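PDB 6TFX: ABC transporter substrate-binding protein from Rhizobium radiobacter, which binds the mannityl-opine mannopinic acid as the periplasmic solute-binding component of an ABC import system. Local coordinates for residues Asp393-His401 with Lys423-Glu431; Ala2-Val10 with Ile486-Asp494. All blocks are in the same frame, centred on the assembly; numbering follows the deposited sequence. Where two conformers were deposited one is given.

Contact 1 of 2, residues Asp393-His401 with Lys423-Glu431; sequences DYYLTQFYH and KQIEAARTE
Arg-429 reaches across to two residues one turn apart on helix 392-400, Asp-393 and Thr-397. Its NE donates to Asp-393 OD1 at 2.9 Å, forming a salt bridge on the syn side of the carboxylate, the two flat groups turned 61° against each other. NH2 of the same guanidinium gives a nearly straight bond to Thr-397 OG1, 2.9 Å away. Both acceptors lie close to the guanidinium plane, at its edge, so the pair of bonds fixes the rotation of the group; a bend at chi3 (-64°) turns the otherwise extended arginine chain back onto them. Just past the C-terminal end of helix 392-400, His-401 NE2 donates to Glu-426 OE2 at 2.8 Å. That bond lies almost in the imidazole plane but meets the oxygen on its anti side. Between these polar contacts sits the apolar centre, Ile-425, whose CD1 lies 4.0 Å from Leu-396 CB while its CG2 lies beside Thr-397 OG1 and at the edge of the His-401 ring. The framework is an antiparallel helix pair, the short segments crossing at -148° with axes 10.2 Å apart, in a lobe of a family 5 solute-binding protein. A water bridges Asp-393 OD1 and the carbonyl oxygen of Ile-425, donating to both and giving the carboxylate a second tie to the facing helix. Further out, His-401 ND1 is held by the backbone N of Ala-403, orienting the ring for Glu-426. Helix 434-450 backs the pair through Trp-441, touching Leu-396 and Ala-428. The Tyr-400 side chain lies about 4 Å from that of Cys-418, a magnesium ligand.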
# COMPACT_ATOMS: atom_id res chain seq x y z
N ASP A 393 -6.25 -1.33 13.64
CA ASP A 393 -7.08 -2.46 13.19
C ASP A 393 -6.73 -2.92 11.77
O ASP A 393 -6.78 -4.13 11.50
CB ASP A 393 -8.58 -2.09 13.20
CG ASP A 393 -9.43 -3.24 12.67
OD1 ASP A 393 -9.31 -4.37 13.22
OD2 ASP A 393 -10.19 -3.03 11.69
N TYR A 394 -6.39 -1.99 10.87
CA TYR A 394 -6.12 -2.39 9.49
C TYR A 394 -4.84 -3.20 9.38
O TYR A 394 -4.88 -4.34 8.91
CB TYR A 394 -6.11 -1.17 8.55
CG TYR A 394 -7.52 -0.61 8.44
CD1 TYR A 394 -8.46 -1.21 7.61
CD2 TYR A 394 -7.95 0.42 9.27
CE1 TYR A 394 -9.78 -0.76 7.55
CE2 TYR A 394 -9.28 0.88 9.23
CZ TYR A 394 -10.19 0.27 8.39
OH TYR A 394 -11.50 0.66 8.32
N TYR A 395 -3.72 -2.64 9.82
CA TYR A 395 -2.47 -3.42 9.71
C TYR A 395 -2.56 -4.69 10.52
O TYR A 395 -2.15 -5.76 10.05
CB TYR A 395 -1.28 -2.58 10.21
CG TYR A 395 -0.04 -2.76 9.36
CD1 TYR A 395 0.15 -1.99 8.21
CD2 TYR A 395 0.95 -3.66 9.72
CE1 TYR A 395 1.32 -2.11 7.45
CE2 TYR A 395 2.12 -3.80 8.96
CZ TYR A 395 2.30 -3.02 7.82
OH TYR A 395 3.44 -3.16 7.05
N LEU A 396 -3.13 -4.62 11.75
CA LEU A 396 -3.18 -5.82 12.58
C LEU A 396 -4.04 -6.92 11.96
O LEU A 396 -3.65 -8.08 11.96
CB LEU A 396 -3.71 -5.49 13.99
CG LEU A 396 -2.77 -4.66 14.83
CD1 LEU A 396 -3.49 -4.19 16.10
CD2 LEU A 396 -1.48 -5.46 15.22
N THR A 397 -5.24 -6.56 11.49
CA THR A 397 -6.12 -7.59 10.94
C THR A 397 -5.49 -8.20 9.68
O THR A 397 -5.51 -9.42 9.52
CB THR A 397 -7.51 -7.00 10.63
OG1 THR A 397 -8.10 -6.56 11.86
CG2 THR A 397 -8.41 -8.01 9.93
N GLN A 398 -4.99 -7.35 8.78
CA GLN A 398 -4.51 -7.88 7.49
C GLN A 398 -3.24 -8.71 7.57
O GLN A 398 -3.10 -9.71 6.85
CB GLN A 398 -4.33 -6.70 6.52
CG GLN A 398 -5.68 -6.00 6.24
CD GLN A 398 -5.55 -4.89 5.24
OE1 GLN A 398 -4.71 -4.93 4.35
NE2 GLN A 398 -6.41 -3.88 5.36
N PHE A 399 -2.30 -8.29 8.42
CA PHE A 399 -1.02 -8.99 8.50
C PHE A 399 -0.95 -10.04 9.61
O PHE A 399 -0.09 -10.94 9.51
CB PHE A 399 0.10 -7.97 8.76
CG PHE A 399 0.47 -7.18 7.54
CD1 PHE A 399 1.42 -7.67 6.64
CD2 PHE A 399 -0.16 -5.97 7.27
CE1 PHE A 399 1.76 -6.93 5.50
CE2 PHE A 399 0.15 -5.25 6.10
CZ PHE A 399 1.14 -5.72 5.24
N TYR A 400 -1.76 -9.92 10.68
CA TYR A 400 -1.57 -10.79 11.83
C TYR A 400 -2.79 -11.56 12.35
O TYR A 400 -2.58 -12.44 13.19
CB TYR A 400 -0.95 -9.98 12.99
CG TYR A 400 0.27 -9.19 12.57
CD1 TYR A 400 1.40 -9.82 12.05
CD2 TYR A 400 0.29 -7.79 12.67
CE1 TYR A 400 2.52 -9.09 11.64
CE2 TYR A 400 1.39 -7.05 12.25
CZ TYR A 400 2.49 -7.70 11.70
OH TYR A 400 3.58 -6.97 11.29
N HIS A 401 -4.03 -11.26 11.90
CA HIS A 401 -5.18 -12.02 12.40
C HIS A 401 -5.22 -13.36 11.65
O HIS A 401 -4.93 -13.38 10.45
CB HIS A 401 -6.48 -11.25 12.18
CG HIS A 401 -7.66 -11.90 12.84
ND1 HIS A 401 -8.28 -13.00 12.28
CD2 HIS A 401 -8.24 -11.62 14.03
CE1 HIS A 401 -9.26 -13.32 13.12
NE2 HIS A 401 -9.28 -12.51 14.18
N LYS A 423 -7.84 -12.69 19.66
CA LYS A 423 -8.84 -12.16 20.59
C LYS A 423 -8.66 -10.67 20.85
O LYS A 423 -9.65 -9.95 20.92
CB LYS A 423 -8.80 -12.94 21.92
CG LYS A 423 -9.08 -14.44 21.75
CD LYS A 423 -10.46 -14.77 21.17
CE LYS A 423 -10.49 -16.16 20.58
NZ LYS A 423 -11.87 -16.56 20.20
N GLN A 424 -7.40 -10.20 20.96
CA GLN A 424 -7.15 -8.77 21.21
C GLN A 424 -7.53 -7.93 19.99
O GLN A 424 -8.10 -6.85 20.13
CB GLN A 424 -5.67 -8.54 21.55
CG GLN A 424 -5.27 -9.11 22.92
CD GLN A 424 -5.09 -10.62 22.97
OE1 GLN A 424 -4.97 -11.29 21.94
NE2 GLN A 424 -5.03 -11.19 24.17
N ILE A 425 -7.21 -8.43 18.79
CA ILE A 425 -7.52 -7.71 17.55
C ILE A 425 -9.05 -7.59 17.42
O ILE A 425 -9.56 -6.50 17.14
CB ILE A 425 -6.87 -8.44 16.35
CG1 ILE A 425 -5.33 -8.27 16.42
CG2 ILE A 425 -7.41 -7.86 15.03
CD1 ILE A 425 -4.54 -9.15 15.42
N GLU A 426 -9.77 -8.71 17.60
CA GLU A 426 -11.23 -8.70 17.48
C GLU A 426 -11.86 -7.80 18.53
O GLU A 426 -12.78 -7.04 18.21
CB GLU A 426 -11.75 -10.12 17.63
CG GLU A 426 -11.38 -10.99 16.45
CD GLU A 426 -11.78 -12.44 16.64
OE1 GLU A 426 -12.82 -12.70 17.28
OE2 GLU A 426 -11.04 -13.32 16.15
N ALA A 427 -11.41 -7.91 19.80
CA ALA A 427 -12.01 -7.08 20.87
C ALA A 427 -11.71 -5.60 20.63
O ALA A 427 -12.59 -4.77 20.84
CB ALA A 427 -11.50 -7.50 22.24
N ALA A 428 -10.50 -5.27 20.16
CA ALA A 428 -10.15 -3.85 19.93
C ALA A 428 -11.01 -3.25 18.82
O ALA A 428 -11.41 -2.08 18.88
CB ALA A 428 -8.68 -3.73 19.55
N ARG A 429 -11.27 -4.04 17.77
CA ARG A 429 -11.98 -3.56 16.59
C ARG A 429 -13.28 -2.83 16.92
O ARG A 429 -13.55 -1.78 16.34
CB ARG A 429 -12.26 -4.71 15.62
CG ARG A 429 -12.58 -4.18 14.24
CD ARG A 429 -12.81 -5.28 13.24
NE ARG A 429 -11.60 -6.08 13.03
CZ ARG A 429 -11.57 -7.41 13.02
NH1 ARG A 429 -12.69 -8.11 13.21
NH2 ARG A 429 -10.43 -8.05 12.80
N THR A 430 -14.04 -3.38 17.87
CA THR A 430 -15.38 -2.87 18.23
C THR A 430 -15.45 -2.27 19.63
O THR A 430 -16.54 -1.92 20.07
CB THR A 430 -16.41 -4.00 18.09
OG1 THR A 430 -16.03 -5.07 18.95
CG2 THR A 430 -16.52 -4.52 16.66
N GLU A 431 -14.29 -2.11 20.31
CA GLU A 431 -14.25 -1.53 21.67
C GLU A 431 -14.61 -0.04 21.59
O GLU A 431 -13.99 0.72 20.83
CB GLU A 431 -12.87 -1.74 22.30
CG GLU A 431 -12.74 -1.13 23.69
CD GLU A 431 -13.80 -1.56 24.68
OE1 GLU A 431 -14.00 -2.79 24.85
OE2 GLU A 431 -14.43 -0.67 25.29
O HOH W 1 -8.51 -4.39 15.74

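Contact 2 of 2, residues Ala2-Val10 with Ile486-Asp494; sequences AKTELSMGV and ITEQTYFKD
Phe-492 is received by the N-terminal segment on several sides at once, and this is the close-packed part of the contact. Lys-3 CE lies over one face of the ring, 3.8 Å from its centroid in a CH-pi contact, while NZ, farther from the centroid at 4.9 Å, makes an off-centre cation-pi interaction. The lysine chain runs extended beyond CG across the ring, and its ammonium continues to a salt bridge with Asp-220. Leu-6 approaches differently: its CA lies at the ring edge, near the plane, and its CB is 4.0 Å from Phe-492 CE2. Deeper in, Ile-486 CD1 meets Met-8 SD tip to tip at 3.4 Å. The terminal side is looser. Exposed Ala-2 sets its CB 4.0 Å from Phe-492 CB and near the carboxylate of Asp-494, which is poorly ordered. Here the backbones are linked by a water that donates to Lys-3 O and accepts from Phe-492 N. The C-terminal segment lies against the first strand, joined to it largely by side chains; a type I beta turn from Thr-487 to Thr-490, with an ST turn at Thr-487, reverses the chain. Strand 5-10 runs between the parallel strands 198-203 and 221-223 of the mixed sheet; Leu-470 of strand 470-471 touches both Leu-6 and Phe-492, and Tyr-34 of helix 26-35 covers Met-8 and Ile-486.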
# COMPACT_ATOMS: atom_id res chain seq x y z
N ALA A 2 2.88 26.12 -20.21
CA ALA A 2 3.95 25.52 -21.02
C ALA A 2 3.43 24.26 -21.73
O ALA A 2 2.28 24.24 -22.17
CB ALA A 2 5.13 25.19 -20.13
N LYS A 3 4.27 23.21 -21.80
CA LYS A 3 3.91 21.91 -22.37
C LYS A 3 2.77 21.27 -21.57
O LYS A 3 2.44 21.73 -20.47
CB LYS A 3 5.13 20.99 -22.43
CG LYS A 3 5.74 20.62 -21.08
CD LYS A 3 7.04 19.90 -21.27
CE LYS A 3 7.44 19.09 -20.07
NZ LYS A 3 8.77 18.47 -20.28
N THR A 4 2.12 20.25 -22.15
CA THR A 4 0.99 19.59 -21.50
C THR A 4 1.20 18.06 -21.39
O THR A 4 0.29 17.36 -20.98
CB THR A 4 -0.34 19.93 -22.21
OG1 THR A 4 -0.27 19.39 -23.54
CG2 THR A 4 -0.66 21.44 -22.23
N GLU A 5 2.39 17.56 -21.77
CA GLU A 5 2.70 16.13 -21.70
C GLU A 5 3.69 15.88 -20.56
O GLU A 5 4.77 16.49 -20.55
CB GLU A 5 3.27 15.62 -23.04
CG GLU A 5 2.33 15.86 -24.22
CD GLU A 5 2.64 15.16 -25.52
OE1 GLU A 5 3.79 14.68 -25.70
OE2 GLU A 5 1.73 15.09 -26.38
N LEU A 6 3.30 15.00 -19.61
CA LEU A 6 4.14 14.65 -18.46
C LEU A 6 4.71 13.25 -18.64
O LEU A 6 3.97 12.31 -18.90
CB LEU A 6 3.32 14.70 -17.15
CG LEU A 6 4.12 14.60 -15.83
CD1 LEU A 6 3.39 15.30 -14.71
CD2 LEU A 6 4.33 13.15 -15.42
N SER A 7 6.05 13.11 -18.50
CA SER A 7 6.71 11.82 -18.59
C SER A 7 7.22 11.48 -17.18
O SER A 7 7.88 12.30 -16.54
CB SER A 7 7.88 11.83 -19.58
OG SER A 7 7.39 12.01 -20.90
N MET A 8 6.91 10.26 -16.71
CA MET A 8 7.37 9.82 -15.39
C MET A 8 7.98 8.44 -15.43
O MET A 8 7.46 7.57 -16.13
CB MET A 8 6.27 9.92 -14.34
CG MET A 8 5.00 9.22 -14.69
SD MET A 8 3.66 9.67 -13.53
CE MET A 8 4.30 9.09 -12.02
N GLY A 9 9.08 8.26 -14.70
CA GLY A 9 9.80 6.99 -14.66
C GLY A 9 9.60 6.35 -13.31
O GLY A 9 9.81 7.01 -12.29
N VAL A 10 9.17 5.08 -13.29
CA VAL A 10 8.84 4.38 -12.05
C VAL A 10 9.61 3.09 -11.89
O VAL A 10 10.10 2.53 -12.87
CB VAL A 10 7.31 4.15 -11.90
CG1 VAL A 10 6.53 5.45 -12.12
CG2 VAL A 10 6.82 3.05 -12.84
N ILE A 486 -1.39 12.71 -9.60
CA ILE A 486 -1.54 13.60 -10.75
C ILE A 486 -3.05 13.77 -10.93
O ILE A 486 -3.81 12.80 -10.94
CB ILE A 486 -0.84 13.05 -12.02
CG1 ILE A 486 0.68 12.87 -11.71
CG2 ILE A 486 -1.05 14.00 -13.20
CD1 ILE A 486 1.37 12.05 -12.70
N THR A 487 -3.49 15.04 -10.98
CA THR A 487 -4.91 15.35 -11.08
C THR A 487 -5.15 16.31 -12.23
O THR A 487 -4.22 16.65 -12.99
CB THR A 487 -5.43 16.01 -9.77
OG1 THR A 487 -4.92 17.34 -9.70
CG2 THR A 487 -5.08 15.22 -8.48
N GLU A 488 -6.39 16.81 -12.33
CA GLU A 488 -6.74 17.82 -13.35
C GLU A 488 -6.01 19.17 -13.03
O GLU A 488 -5.99 20.06 -13.87
CB GLU A 488 -8.27 18.02 -13.42
CG GLU A 488 -8.91 18.84 -12.30
CD GLU A 488 -9.05 18.16 -10.95
OE1 GLU A 488 -8.63 16.99 -10.80
OE2 GLU A 488 -9.61 18.81 -10.04
N GLN A 489 -5.47 19.32 -11.80
CA GLN A 489 -4.81 20.56 -11.37
C GLN A 489 -3.31 20.59 -11.73
O GLN A 489 -2.70 21.65 -11.72
CB GLN A 489 -4.93 20.74 -9.84
CG GLN A 489 -6.33 20.57 -9.24
CD GLN A 489 -6.24 20.04 -7.81
OE1 GLN A 489 -6.20 20.82 -6.85
NE2 GLN A 489 -6.18 18.71 -7.61
N THR A 490 -2.70 19.41 -11.95
CA THR A 490 -1.26 19.31 -12.24
C THR A 490 -0.91 20.12 -13.49
O THR A 490 -1.60 20.05 -14.50
CB THR A 490 -0.87 17.86 -12.43
OG1 THR A 490 -1.46 17.10 -11.37
CG2 THR A 490 0.66 17.66 -12.45
N TYR A 491 0.18 20.88 -13.43
CA TYR A 491 0.52 21.75 -14.55
C TYR A 491 2.03 21.97 -14.69
O TYR A 491 2.77 21.73 -13.74
CB TYR A 491 -0.19 23.11 -14.33
CG TYR A 491 0.34 23.87 -13.13
CD1 TYR A 491 -0.13 23.61 -11.85
CD2 TYR A 491 1.35 24.82 -13.28
CE1 TYR A 491 0.40 24.25 -10.74
CE2 TYR A 491 1.89 25.48 -12.17
CZ TYR A 491 1.40 25.20 -10.90
OH TYR A 491 1.90 25.82 -9.77
N PHE A 492 2.45 22.54 -15.84
CA PHE A 492 3.83 22.94 -16.09
C PHE A 492 3.88 24.48 -16.15
O PHE A 492 2.92 25.12 -16.60
CB PHE A 492 4.35 22.36 -17.41
CG PHE A 492 4.72 20.91 -17.29
CD1 PHE A 492 5.89 20.53 -16.65
CD2 PHE A 492 3.90 19.92 -17.82
CE1 PHE A 492 6.23 19.17 -16.53
CE2 PHE A 492 4.26 18.57 -17.72
CZ PHE A 492 5.42 18.21 -17.08
N LYS A 493 4.98 25.04 -15.67
CA LYS A 493 5.22 26.49 -15.61
C LYS A 493 6.08 26.95 -16.79
O LYS A 493 6.98 26.23 -17.23
CB LYS A 493 5.99 26.82 -14.32
CG LYS A 493 5.27 26.44 -13.04
CD LYS A 493 6.26 26.20 -11.92
CE LYS A 493 5.58 25.57 -10.72
NZ LYS A 493 6.56 25.27 -9.65
N ASP A 494 5.86 28.18 -17.24
CA ASP A 494 6.68 28.82 -18.28
C ASP A 494 7.90 29.49 -17.65
O ASP A 494 9.02 29.28 -18.11
CB ASP A 494 5.87 29.84 -19.10
CG ASP A 494 5.12 29.23 -20.27
OD1 ASP A 494 5.70 28.39 -20.98
OD2 ASP A 494 3.95 29.62 -20.49
O HOH W 2 0.45 22.39 -18.20

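How the contacts relate
The two contacts illustrate closure of a chain at different scales. Contact 2 joins the extreme ends of the modelled protein, separated by some 475 intervening residues, and contact 1, whose segments are separated by only 21, falls within that long span. Their centres lie about 41 Å apart on opposite sides of the chain's centre, and their nearest atoms are about 21 Å from each other. They share no helix or strand, but the mixed sheet connects their surroundings: strand 5-10 belongs to it, and its strand 240-255 touches Tyr-400 of contact 1. The Tyr-400 side chain lies about 12 Å from the bound opine ligand, that of Met-8 in contact 2 about 13 Å from a magnesium ion.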